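Local coordinates for dihydroxyacetone kinase (PDB 1UN8), which catalyses the ATP-dependent phosphorylation of dihydroxyacetone to dihydroxyacetone phosphate, using magnesium or calcium ions, at residues A52-G57 against C104-K109; K109-D114 against R150-T155; D139-P144 against N185-G190. All coordinates share one frame; numbering follows the deposited sequence.

Contact 1 is the most regular of the three: two neighbouring parallel strands in the first six-stranded sheet of the DhaK domain, wholly buried and held by backbone hydrogen bonds and aliphatic side chains. Contact 2 takes over where it ends, sharing K109, and is only partly buried; there a tyrosine hydroxyl and glancing side-chain packing replace the sheet bonding. Contact 3, buried again, moves to the other sheet, where the loop 139-144 lies along strand 186-192 and backbone bonds, carboxylate-hydroxyl pairing and isoleucine packing combine. Contacts 2 and 3 are stitched together, I152 N meeting D139 OD1 and D140 N meeting R150 O, whereas contacts 1 and 3 do not touch.

Contact 1 (A52-G57 against C104-K109)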
ATOM      1  N   ALA A  52     -21.573  21.570   8.155  1.00 50.02           N
ATOM      2  CA  ALA A  52     -21.099  20.199   8.171  1.00 49.64           C
ATOM      3  C   ALA A  52     -20.852  19.693   6.746  1.00 49.12           C
ATOM      4  O   ALA A  52     -21.646  19.948   5.834  1.00 48.76           O
ATOM      5  CB  ALA A  52     -22.125  19.307   8.873  1.00 48.87           C
ATOM      6  N   VAL A  53     -19.743  18.987   6.555  1.00 47.54           N
ATOM      7  CA  VAL A  53     -19.417  18.412   5.255  1.00 44.70           C
ATOM      8  C   VAL A  53     -19.424  16.888   5.418  1.00 44.02           C
ATOM      9  O   VAL A  53     -18.455  16.303   5.922  1.00 42.39           O
ATOM     10  CB  VAL A  53     -18.019  18.862   4.776  1.00 44.90           C
ATOM     11  CG1 VAL A  53     -17.713  18.294   3.401  1.00 43.31           C
ATOM     12  CG2 VAL A  53     -17.934  20.383   4.750  1.00 42.64           C
ATOM     13  N   ILE A  54     -20.496  16.235   4.990  1.00 43.16           N
ATOM     14  CA  ILE A  54     -20.636  14.778   5.126  1.00 41.47           C
ATOM     15  C   ILE A  54     -20.314  14.054   3.818  1.00 42.02           C
ATOM     16  O   ILE A  54     -20.606  14.566   2.724  1.00 41.93           O
ATOM     17  CB  ILE A  54     -22.064  14.386   5.549  1.00 41.64           C
ATOM     18  CG1 ILE A  54     -22.280  14.679   7.035  1.00 41.65           C
ATOM     19  CG2 ILE A  54     -22.326  12.919   5.244  1.00 41.32           C
ATOM     20  CD1 ILE A  54     -23.719  14.550   7.481  1.00 20.00           C
ATOM     21  N   SER A  55     -19.718  12.874   3.936  1.00 42.15           N
ATOM     22  CA  SER A  55     -19.418  12.073   2.764  1.00 42.04           C
ATOM     23  C   SER A  55     -19.599  10.597   3.091  1.00 41.96           C
ATOM     24  O   SER A  55     -20.208  10.239   4.105  1.00 40.93           O
ATOM     25  CB  SER A  55     -17.994  12.326   2.280  1.00 42.55           C
ATOM     26  OG  SER A  55     -17.802  11.803   0.978  1.00 41.87           O
ATOM     27  N   GLY A  56     -19.054   9.741   2.232  1.00 41.67           N
ATOM     28  CA  GLY A  56     -19.182   8.315   2.459  1.00 39.75           C
ATOM     29  C   GLY A  56     -19.466   7.547   1.187  1.00 39.83           C
ATOM     30  O   GLY A  56     -19.074   7.965   0.088  1.00 39.24           O
ATOM     31  N   GLY A  57     -20.139   6.412   1.347  1.00 38.35           N
ATOM     32  CA  GLY A  57     -20.446   5.553   0.222  1.00 38.23           C
ATOM     33  C   GLY A  57     -19.995   4.148   0.582  1.00 39.14           C
ATOM     34  O   GLY A  57     -19.671   3.878   1.743  1.00 37.05           O
ATOM     35  N   CYS A 104     -25.638  21.433   6.077  1.00 57.76           N
ATOM     36  CA  CYS A 104     -24.567  20.529   5.677  1.00 55.85           C
ATOM     37  C   CYS A 104     -24.520  20.287   4.178  1.00 53.02           C
ATOM     38  O   CYS A 104     -25.540  20.339   3.479  1.00 51.80           O
ATOM     39  CB  CYS A 104     -24.715  19.176   6.364  1.00 56.62           C
ATOM     40  SG  CYS A 104     -26.081  18.211   5.715  1.00 62.01           S
ATOM     41  N   LEU A 105     -23.310  20.018   3.702  1.00 49.21           N
ATOM     42  CA  LEU A 105     -23.064  19.727   2.301  1.00 45.40           C
ATOM     43  C   LEU A 105     -22.736  18.242   2.165  1.00 43.68           C
ATOM     44  O   LEU A 105     -21.787  17.746   2.786  1.00 42.39           O
ATOM     45  CB  LEU A 105     -21.886  20.555   1.793  1.00 44.01           C
ATOM     46  CG  LEU A 105     -21.281  20.054   0.485  1.00 44.13           C
ATOM     47  CD1 LEU A 105     -22.343  20.141  -0.603  1.00 44.50           C
ATOM     48  CD2 LEU A 105     -20.043  20.868   0.114  1.00 43.17           C
ATOM     49  N   LEU A 106     -23.539  17.523   1.390  1.00 41.50           N
ATOM     50  CA  LEU A 106     -23.275  16.106   1.159  1.00 39.79           C
ATOM     51  C   LEU A 106     -22.377  16.042  -0.092  1.00 41.72           C
ATOM     52  O   LEU A 106     -22.711  16.616  -1.132  1.00 41.91           O
ATOM     53  CB  LEU A 106     -24.577  15.342   0.900  1.00 35.77           C
ATOM     54  CG  LEU A 106     -25.669  15.356   1.978  1.00 35.94           C
ATOM     55  CD1 LEU A 106     -26.872  14.551   1.492  1.00 32.81           C
ATOM     56  CD2 LEU A 106     -25.143  14.804   3.293  1.00 31.79           C
ATOM     57  N   ILE A 107     -21.220  15.392   0.017  1.00 40.61           N
ATOM     58  CA  ILE A 107     -20.329  15.244  -1.123  1.00 40.50           C
ATOM     59  C   ILE A 107     -20.463  13.774  -1.554  1.00 42.18           C
ATOM     60  O   ILE A 107     -20.033  12.854  -0.834  1.00 42.02           O
ATOM     61  CB  ILE A 107     -18.873  15.541  -0.745  1.00 42.28           C
ATOM     62  CG1 ILE A 107     -18.769  16.965  -0.169  1.00 41.52           C
ATOM     63  CG2 ILE A 107     -17.965  15.363  -1.991  1.00 40.30           C
ATOM     64  CD1 ILE A 107     -17.839  17.883  -0.911  1.00 41.02           C
ATOM     65  N   VAL A 108     -21.058  13.551  -2.723  1.00 42.02           N
ATOM     66  CA  VAL A 108     -21.281  12.193  -3.209  1.00 42.26           C
ATOM     67  C   VAL A 108     -20.580  11.816  -4.515  1.00 41.28           C
ATOM     68  O   VAL A 108     -20.673  12.535  -5.507  1.00 40.82           O
ATOM     69  CB  VAL A 108     -22.787  11.940  -3.385  1.00 43.86           C
ATOM     70  CG1 VAL A 108     -23.034  10.535  -3.899  1.00 44.66           C
ATOM     71  CG2 VAL A 108     -23.486  12.146  -2.058  1.00 47.57           C
ATOM     72  N   LYS A 109     -19.893  10.672  -4.509  1.00 41.23           N
ATOM     73  CA  LYS A 109     -19.208  10.180  -5.708  1.00 39.38           C
ATOM     74  C   LYS A 109     -20.304   9.737  -6.679  1.00 38.75           C
ATOM     75  O   LYS A 109     -21.336   9.221  -6.258  1.00 37.62           O
ATOM     76  CB  LYS A 109     -18.266   9.019  -5.355  1.00 38.48           C
ATOM     77  CG  LYS A 109     -17.098   9.437  -4.459  1.00 36.28           C
ATOM     78  CD  LYS A 109     -16.026   8.343  -4.314  1.00 37.90           C
ATOM     79  CE  LYS A 109     -16.585   7.036  -3.757  1.00 37.05           C
ATOM     80  NZ  LYS A 109     -17.320   7.204  -2.479  1.00 37.22           N
TER
HETATM   81  O   HOH W   1     -20.087   8.675  -2.309  1.00 39.81           O
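A52 and C104 start a run of parallel pairing that joins strand 52-59 to strand 104-109 inside a mixed six-stranded sheet. Helix 88-98 carries the chain from strand 76-80 to strand 104-109 in a beta-alpha-beta crossover that passes over strand 52-59. The tight part is the first half. L105 N donates to A52 O at 2.7 Å, L105 O receives I54 N at 3.0 Å, and I54 O receives I107 N at 2.9 Å. Side chains alternate between the two faces of the sheet. A52, I54, C104 and L106 share one: the CB atoms of A52 and C104 are 3.6 Å apart, and I54 and L106 lie side by side, L106 CD2 3.8 Å from I54 CB, both covered by I95 of helix 88-98. V53 and I107 meet on the other face through their CG1 atoms, with V158 of helix 155-167 against I107.

Beyond S55 the pairing opens. The serine hydroxyl replaces a backbone donor: with OG anti to the backbone N (chi1 -166°), it reaches across to I107 O at 3.1 Å. Past it the strands spread, and a water bridges G56 and K109, a lysine of the dihydroxyacetone site. K109 bends at its last two torsions, which brings NZ back toward G56, and H65 NE2 is a further partner of this amine. The water donates to G56 O at 2.7 Å and accepts from both K109 N and K109 NZ.

Contact 2 (K109-D114 against R150-T155)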
ATOM      1  N   LYS A 109     -19.893  10.672  -4.509  1.00 41.23           N
ATOM      2  CA  LYS A 109     -19.208  10.180  -5.708  1.00 39.38           C
ATOM      3  C   LYS A 109     -20.304   9.737  -6.679  1.00 38.75           C
ATOM      4  O   LYS A 109     -21.336   9.221  -6.258  1.00 37.62           O
ATOM      5  CB  LYS A 109     -18.266   9.019  -5.355  1.00 38.48           C
ATOM      6  CG  LYS A 109     -17.098   9.437  -4.459  1.00 36.28           C
ATOM      7  CD  LYS A 109     -16.026   8.343  -4.314  1.00 37.90           C
ATOM      8  CE  LYS A 109     -16.585   7.036  -3.757  1.00 37.05           C
ATOM      9  NZ  LYS A 109     -17.320   7.204  -2.479  1.00 37.22           N
ATOM     10  N   ASN A 110     -20.092   9.952  -7.970  1.00 39.26           N
ATOM     11  CA  ASN A 110     -21.109   9.618  -8.967  1.00 39.68           C
ATOM     12  C   ASN A 110     -21.437   8.138  -9.150  1.00 39.14           C
ATOM     13  O   ASN A 110     -20.849   7.461  -9.983  1.00 40.79           O
ATOM     14  CB  ASN A 110     -20.724  10.218 -10.321  1.00 40.81           C
ATOM     15  CG  ASN A 110     -21.933  10.542 -11.181  1.00 41.94           C
ATOM     16  OD1 ASN A 110     -23.055  10.142 -10.867  1.00 42.90           O
ATOM     17  ND2 ASN A 110     -21.708  11.272 -12.277  1.00 41.19           N
ATOM     18  N   TYR A 111     -22.377   7.643  -8.359  1.00 39.01           N
ATOM     19  CA  TYR A 111     -22.834   6.261  -8.457  1.00 39.67           C
ATOM     20  C   TYR A 111     -24.302   6.262  -8.040  1.00 41.54           C
ATOM     21  O   TYR A 111     -24.660   6.842  -7.012  1.00 41.49           O
ATOM     22  CB  TYR A 111     -21.922   5.336  -7.647  1.00 38.75           C
ATOM     23  CG  TYR A 111     -20.469   5.393  -8.062  1.00 37.30           C
ATOM     24  CD1 TYR A 111     -19.547   6.122  -7.321  1.00 35.69           C
ATOM     25  CD2 TYR A 111     -20.017   4.722  -9.187  1.00 34.21           C
ATOM     26  CE1 TYR A 111     -18.216   6.179  -7.692  1.00 35.63           C
ATOM     27  CE2 TYR A 111     -18.690   4.772  -9.567  1.00 32.57           C
ATOM     28  CZ  TYR A 111     -17.793   5.503  -8.816  1.00 32.75           C
ATOM     29  OH  TYR A 111     -16.471   5.555  -9.191  1.00 31.45           O
ATOM     30  N   THR A 112     -25.148   5.624  -8.845  1.00 42.35           N
ATOM     31  CA  THR A 112     -26.581   5.563  -8.572  1.00 43.19           C
ATOM     32  C   THR A 112     -26.936   5.287  -7.115  1.00 41.71           C
ATOM     33  O   THR A 112     -27.683   6.039  -6.499  1.00 41.22           O
ATOM     34  CB  THR A 112     -27.252   4.494  -9.433  1.00 44.03           C
ATOM     35  OG1 THR A 112     -26.952   4.750 -10.804  1.00 47.36           O
ATOM     36  CG2 THR A 112     -28.769   4.526  -9.243  1.00 44.28           C
ATOM     37  N   GLY A 113     -26.412   4.196  -6.575  1.00 41.43           N
ATOM     38  CA  GLY A 113     -26.704   3.843  -5.196  1.00 40.86           C
ATOM     39  C   GLY A 113     -26.514   4.994  -4.220  1.00 40.26           C
ATOM     40  O   GLY A 113     -27.372   5.252  -3.383  1.00 39.58           O
ATOM     41  N   ASP A 114     -25.391   5.691  -4.321  1.00 40.08           N
ATOM     42  CA  ASP A 114     -25.129   6.806  -3.430  1.00 42.00           C
ATOM     43  C   ASP A 114     -26.008   8.009  -3.725  1.00 43.35           C
ATOM     44  O   ASP A 114     -26.511   8.655  -2.808  1.00 44.81           O
ATOM     45  CB  ASP A 114     -23.663   7.221  -3.504  1.00 42.13           C
ATOM     46  CG  ASP A 114     -22.742   6.175  -2.945  1.00 42.68           C
ATOM     47  OD1 ASP A 114     -23.259   5.271  -2.249  1.00 43.60           O
ATOM     48  OD2 ASP A 114     -21.516   6.253  -3.194  1.00 42.21           O
ATOM     49  N   ARG A 150     -17.732   8.683 -13.553  1.00 42.69           N
ATOM     50  CA  ARG A 150     -17.604   8.085 -12.243  1.00 41.39           C
ATOM     51  C   ARG A 150     -16.792   8.998 -11.347  1.00 40.05           C
ATOM     52  O   ARG A 150     -15.944   9.750 -11.819  1.00 38.51           O
ATOM     53  CB  ARG A 150     -16.899   6.737 -12.343  1.00 40.95           C
ATOM     54  CG  ARG A 150     -17.647   5.695 -13.122  1.00 39.85           C
ATOM     55  CD  ARG A 150     -16.689   4.626 -13.614  1.00 40.99           C
ATOM     56  NE  ARG A 150     -17.375   3.570 -14.344  1.00 41.79           N
ATOM     57  CZ  ARG A 150     -16.757   2.602 -15.008  1.00 43.75           C
ATOM     58  NH1 ARG A 150     -15.428   2.557 -15.036  1.00 43.99           N
ATOM     59  NH2 ARG A 150     -17.466   1.679 -15.641  1.00 43.41           N
ATOM     60  N   GLY A 151     -17.072   8.926 -10.050  1.00 40.19           N
ATOM     61  CA  GLY A 151     -16.336   9.716  -9.086  1.00 39.00           C
ATOM     62  C   GLY A 151     -15.275   8.822  -8.462  1.00 39.62           C
ATOM     63  O   GLY A 151     -15.587   7.763  -7.915  1.00 37.16           O
ATOM     64  N   ILE A 152     -14.019   9.252  -8.556  1.00 39.66           N
ATOM     65  CA  ILE A 152     -12.908   8.494  -8.005  1.00 38.29           C
ATOM     66  C   ILE A 152     -11.985   9.353  -7.117  1.00 38.69           C
ATOM     67  O   ILE A 152     -12.438  10.282  -6.473  1.00 40.96           O
ATOM     68  CB  ILE A 152     -12.117   7.817  -9.160  1.00 38.96           C
ATOM     69  CG1 ILE A 152     -11.546   8.894 -10.100  1.00 38.16           C
ATOM     70  CG2 ILE A 152     -13.053   6.839  -9.924  1.00 36.15           C
ATOM     71  CD1 ILE A 152     -11.585   8.517 -11.555  1.00 36.83           C
ATOM     72  N   ALA A 153     -10.693   9.058  -7.114  1.00 37.46           N
ATOM     73  CA  ALA A 153      -9.729   9.753  -6.266  1.00 39.86           C
ATOM     74  C   ALA A 153      -9.878  11.264  -6.083  1.00 40.60           C
ATOM     75  O   ALA A 153      -9.787  11.766  -4.964  1.00 40.56           O
ATOM     76  CB  ALA A 153      -8.316   9.432  -6.728  1.00 39.23           C
ATOM     77  N   GLY A 154     -10.107  11.984  -7.176  1.00 40.97           N
ATOM     78  CA  GLY A 154     -10.237  13.427  -7.093  1.00 40.32           C
ATOM     79  C   GLY A 154     -11.237  13.905  -6.055  1.00 39.98           C
ATOM     80  O   GLY A 154     -11.135  15.017  -5.548  1.00 40.15           O
ATOM     81  N   THR A 155     -12.209  13.062  -5.741  1.00 38.98           N
ATOM     82  CA  THR A 155     -13.222  13.425  -4.772  1.00 39.30           C
ATOM     83  C   THR A 155     -12.622  14.034  -3.506  1.00 40.62           C
ATOM     84  O   THR A 155     -13.126  15.028  -3.000  1.00 42.67           O
ATOM     85  CB  THR A 155     -14.076  12.198  -4.359  1.00 38.59           C
ATOM     86  OG1 THR A 155     -14.749  11.656  -5.509  1.00 36.87           O
ATOM     87  CG2 THR A 155     -15.101  12.598  -3.300  1.00 34.07           C
TER
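Y111 reaches over to G151 with its hydroxyl, and this is the one hydrogen bond between 109-114 and 150-155. Its CG stands anti to the carbonyl carbon and beside the backbone N (chi1 -58°), which carries the ring toward 150-152. The OH lies 2.7 Å from G151 O but approaches from above the carbonyl plane, 50° out of it, so no lone pair is squarely used. The same oxygen lies at the edge of the ring, near its plane, 3.1 Å from Y111 CE1.

Packing adds to this bond. R150 crosses the tyrosine at about a right angle, its CB 3.4 Å from Y111 OH and its CG 3.8 Å from Y111 CE2; beyond that the arginine chain runs out extended to the carbonyl of P223. The aliphatic part of K109 presses on T155, CG lying 3.4 Å from T155 OG1. G151 packs close to K109 and N110, whose backbone (N110 N, K109 CA) lies where a CB on this residue would sit.

Backbone turns set both segments. N110 centres an inverse gamma turn, closed by a weak bond from Y111 N to K109 O, and Y111 then N-caps helix 112-127. Across from it, a type I turn runs from I152 to T155, and I152 O is gripped twice, by T155 N and by T155 OG1 at 2.9 Å; the hydroxyl comes in the carbonyl plane.

Y111 also borders the active site: its ring and that of H220, the hemiaminal-forming histidine, meet edge-to-face. With substrate-binding K109 and D114 on the same segment, the arrangement belongs to the dihydroxyacetone pocket of the DhaK fold.

Contact 3 (D139-P144 against N185-G190); sequences DDISLP and NTFSLG
D139, I141 and S188 lose the most surface where the loop 139-144 lies against strand 186-192, and D139 heads the account. Its CG occupies the crowded position between the backbone N and the carbonyl carbon (chi1 61°), which turns the carboxylate toward S188. The serine hydroxyl donates to it, but the 2.4 Å modelled between S188 OG and D139 OD2 is very short, so the exact geometry is doubtful. OD1 of the same carboxylate takes I152 N, and OD2 also has a weak bond from G154 N.

S188 is held by its backbone as well. Its N donates to D139 O at 2.9 Å, and its O receives I141 N at 3.0 Å. These two bonds form a single bridge between D140 and S188; the loop is not a regular strand. The hydroxyl of S188 also pairs with T306 OG1 of the neighbouring strand 301-309.

I141 lies across the strand. CG2 is 4.0 Å from F187 CB and sits at the edge of that ring, while CG1 rests 4.1 Å from L189 CB; L244 of helix 233-247 covers the isoleucine too. Next to it, D140 folds the loop in an Asx turn, OD1 accepting S142 N at 3.0 Å and OD2 the hydroxyl of S142. A water spans the remaining step, donating to D140 OD1 and accepting from G190 N.

The partners named for both carboxylates are neutral donors, backbone amides and serine hydroxyls, with a water at D140 as well; such a set would probably keep the two aspartates ionised though buried.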
ATOM      1  N   ASP A 139     -15.261  13.016 -11.451  1.00 38.14           N
ATOM      2  CA  ASP A 139     -13.972  13.424 -11.988  1.00 39.37           C
ATOM      3  C   ASP A 139     -13.289  12.511 -13.012  1.00 38.55           C
ATOM      4  O   ASP A 139     -12.345  12.933 -13.675  1.00 38.71           O
ATOM      5  CB  ASP A 139     -13.011  13.708 -10.821  1.00 39.29           C
ATOM      6  CG  ASP A 139     -12.769  12.485  -9.944  1.00 41.66           C
ATOM      7  OD1 ASP A 139     -13.744  11.869  -9.469  1.00 41.06           O
ATOM      8  OD2 ASP A 139     -11.589  12.142  -9.723  1.00 42.53           O
ATOM      9  N   ASP A 140     -13.755  11.275 -13.152  1.00 38.78           N
ATOM     10  CA  ASP A 140     -13.151  10.346 -14.105  1.00 40.37           C
ATOM     11  C   ASP A 140     -13.295  10.830 -15.552  1.00 40.85           C
ATOM     12  O   ASP A 140     -14.366  11.281 -15.954  1.00 41.71           O
ATOM     13  CB  ASP A 140     -13.788   8.961 -13.934  1.00 40.89           C
ATOM     14  CG  ASP A 140     -13.202   7.913 -14.869  1.00 41.36           C
ATOM     15  OD1 ASP A 140     -12.031   8.051 -15.274  1.00 40.54           O
ATOM     16  OD2 ASP A 140     -13.920   6.939 -15.185  1.00 42.42           O
ATOM     17  N   ILE A 141     -12.212  10.755 -16.325  1.00 39.52           N
ATOM     18  CA  ILE A 141     -12.249  11.179 -17.724  1.00 40.15           C
ATOM     19  C   ILE A 141     -12.027  10.014 -18.686  1.00 41.10           C
ATOM     20  O   ILE A 141     -11.909  10.214 -19.899  1.00 42.00           O
ATOM     21  CB  ILE A 141     -11.166  12.240 -18.036  1.00 39.27           C
ATOM     22  CG1 ILE A 141      -9.773  11.593 -17.997  1.00 40.74           C
ATOM     23  CG2 ILE A 141     -11.286  13.413 -17.070  1.00 38.79           C
ATOM     24  CD1 ILE A 141      -8.636  12.601 -18.085  1.00 40.30           C
ATOM     25  N   SER A 142     -11.963   8.803 -18.150  1.00 41.45           N
ATOM     26  CA  SER A 142     -11.731   7.630 -18.976  1.00 43.61           C
ATOM     27  C   SER A 142     -12.815   7.310 -20.006  1.00 45.69           C
ATOM     28  O   SER A 142     -12.528   6.723 -21.045  1.00 46.03           O
ATOM     29  CB  SER A 142     -11.525   6.402 -18.092  1.00 43.05           C
ATOM     30  OG  SER A 142     -12.730   6.026 -17.455  1.00 43.32           O
ATOM     31  N   LEU A 143     -14.053   7.696 -19.716  1.00 48.06           N
ATOM     32  CA  LEU A 143     -15.182   7.402 -20.598  1.00 49.78           C
ATOM     33  C   LEU A 143     -15.882   8.646 -21.141  1.00 52.63           C
ATOM     34  O   LEU A 143     -16.940   9.036 -20.657  1.00 54.73           O
ATOM     35  CB  LEU A 143     -16.182   6.531 -19.839  1.00 46.15           C
ATOM     36  CG  LEU A 143     -15.534   5.242 -19.324  1.00 47.17           C
ATOM     37  CD1 LEU A 143     -16.436   4.526 -18.319  1.00 43.31           C
ATOM     38  CD2 LEU A 143     -15.224   4.351 -20.520  1.00 47.02           C
ATOM     39  N   PRO A 144     -15.311   9.276 -22.170  1.00 55.06           N
ATOM     40  CA  PRO A 144     -15.919  10.477 -22.744  1.00 57.13           C
ATOM     41  C   PRO A 144     -17.394  10.319 -23.103  1.00 59.70           C
ATOM     42  O   PRO A 144     -18.189  11.232 -22.886  1.00 60.52           O
ATOM     43  CB  PRO A 144     -15.059  10.739 -23.973  1.00 56.78           C
ATOM     44  CG  PRO A 144     -13.732  10.189 -23.573  1.00 56.16           C
ATOM     45  CD  PRO A 144     -14.093   8.900 -22.903  1.00 54.74           C
ATOM     46  N   ASN A 185     -12.814  21.567 -11.692  1.00 45.31           N
ATOM     47  CA  ASN A 185     -11.415  21.709 -12.055  1.00 45.60           C
ATOM     48  C   ASN A 185     -10.599  20.473 -11.688  1.00 46.20           C
ATOM     49  O   ASN A 185      -9.369  20.527 -11.605  1.00 45.48           O
ATOM     50  CB  ASN A 185     -10.834  22.943 -11.368  1.00 46.81           C
ATOM     51  CG  ASN A 185     -11.223  24.232 -12.064  1.00 48.26           C
ATOM     52  OD1 ASN A 185     -10.632  24.599 -13.075  1.00 48.92           O
ATOM     53  ND2 ASN A 185     -12.231  24.919 -11.533  1.00 49.46           N
ATOM     54  N   THR A 186     -11.285  19.356 -11.478  1.00 45.34           N
ATOM     55  CA  THR A 186     -10.614  18.126 -11.112  1.00 44.95           C
ATOM     56  C   THR A 186     -10.805  17.059 -12.180  1.00 43.76           C
ATOM     57  O   THR A 186     -11.923  16.771 -12.600  1.00 43.08           O
ATOM     58  CB  THR A 186     -11.125  17.623  -9.747  1.00 45.43           C
ATOM     59  OG1 THR A 186     -10.885  18.633  -8.759  1.00 44.64           O
ATOM     60  CG2 THR A 186     -10.407  16.345  -9.335  1.00 44.90           C
ATOM     61  N   PHE A 187      -9.690  16.488 -12.621  1.00 43.50           N
ATOM     62  CA  PHE A 187      -9.697  15.457 -13.654  1.00 43.55           C
ATOM     63  C   PHE A 187      -8.839  14.262 -13.230  1.00 43.26           C
ATOM     64  O   PHE A 187      -7.667  14.405 -12.858  1.00 42.18           O
ATOM     65  CB  PHE A 187      -9.188  16.046 -14.975  1.00 44.72           C
ATOM     66  CG  PHE A 187      -9.837  17.361 -15.340  1.00 45.67           C
ATOM     67  CD1 PHE A 187      -9.421  18.550 -14.742  1.00 44.36           C
ATOM     68  CD2 PHE A 187     -10.917  17.398 -16.221  1.00 45.41           C
ATOM     69  CE1 PHE A 187     -10.069  19.747 -15.008  1.00 44.94           C
ATOM     70  CE2 PHE A 187     -11.572  18.596 -16.492  1.00 45.51           C
ATOM     71  CZ  PHE A 187     -11.148  19.771 -15.884  1.00 45.27           C
ATOM     72  N   SER A 188      -9.430  13.074 -13.278  1.00 42.36           N
ATOM     73  CA  SER A 188      -8.711  11.873 -12.881  1.00 41.06           C
ATOM     74  C   SER A 188      -8.773  10.767 -13.929  1.00 40.34           C
ATOM     75  O   SER A 188      -9.748  10.649 -14.674  1.00 39.50           O
ATOM     76  CB  SER A 188      -9.275  11.348 -11.567  1.00 38.82           C
ATOM     77  OG  SER A 188      -9.314  12.373 -10.598  1.00 38.93           O
ATOM     78  N   LEU A 189      -7.712   9.968 -13.973  1.00 38.50           N
ATOM     79  CA  LEU A 189      -7.626   8.847 -14.889  1.00 37.49           C
ATOM     80  C   LEU A 189      -6.886   7.712 -14.193  1.00 36.68           C
ATOM     81  O   LEU A 189      -5.792   7.897 -13.672  1.00 37.05           O
ATOM     82  CB  LEU A 189      -6.884   9.245 -16.165  1.00 38.42           C
ATOM     83  CG  LEU A 189      -6.724   8.139 -17.211  1.00 36.53           C
ATOM     84  CD1 LEU A 189      -8.089   7.562 -17.544  1.00 34.07           C
ATOM     85  CD2 LEU A 189      -6.028   8.705 -18.457  1.00 37.82           C
ATOM     86  N   GLY A 190      -7.488   6.535 -14.182  1.00 35.84           N
ATOM     87  CA  GLY A 190      -6.852   5.402 -13.534  1.00 36.55           C
ATOM     88  C   GLY A 190      -6.495   4.277 -14.486  1.00 38.04           C
ATOM     89  O   GLY A 190      -6.992   4.203 -15.616  1.00 37.34           O
TER
HETATM   90  O   HOH W   2     -10.228   6.264 -14.606  1.00 33.32           O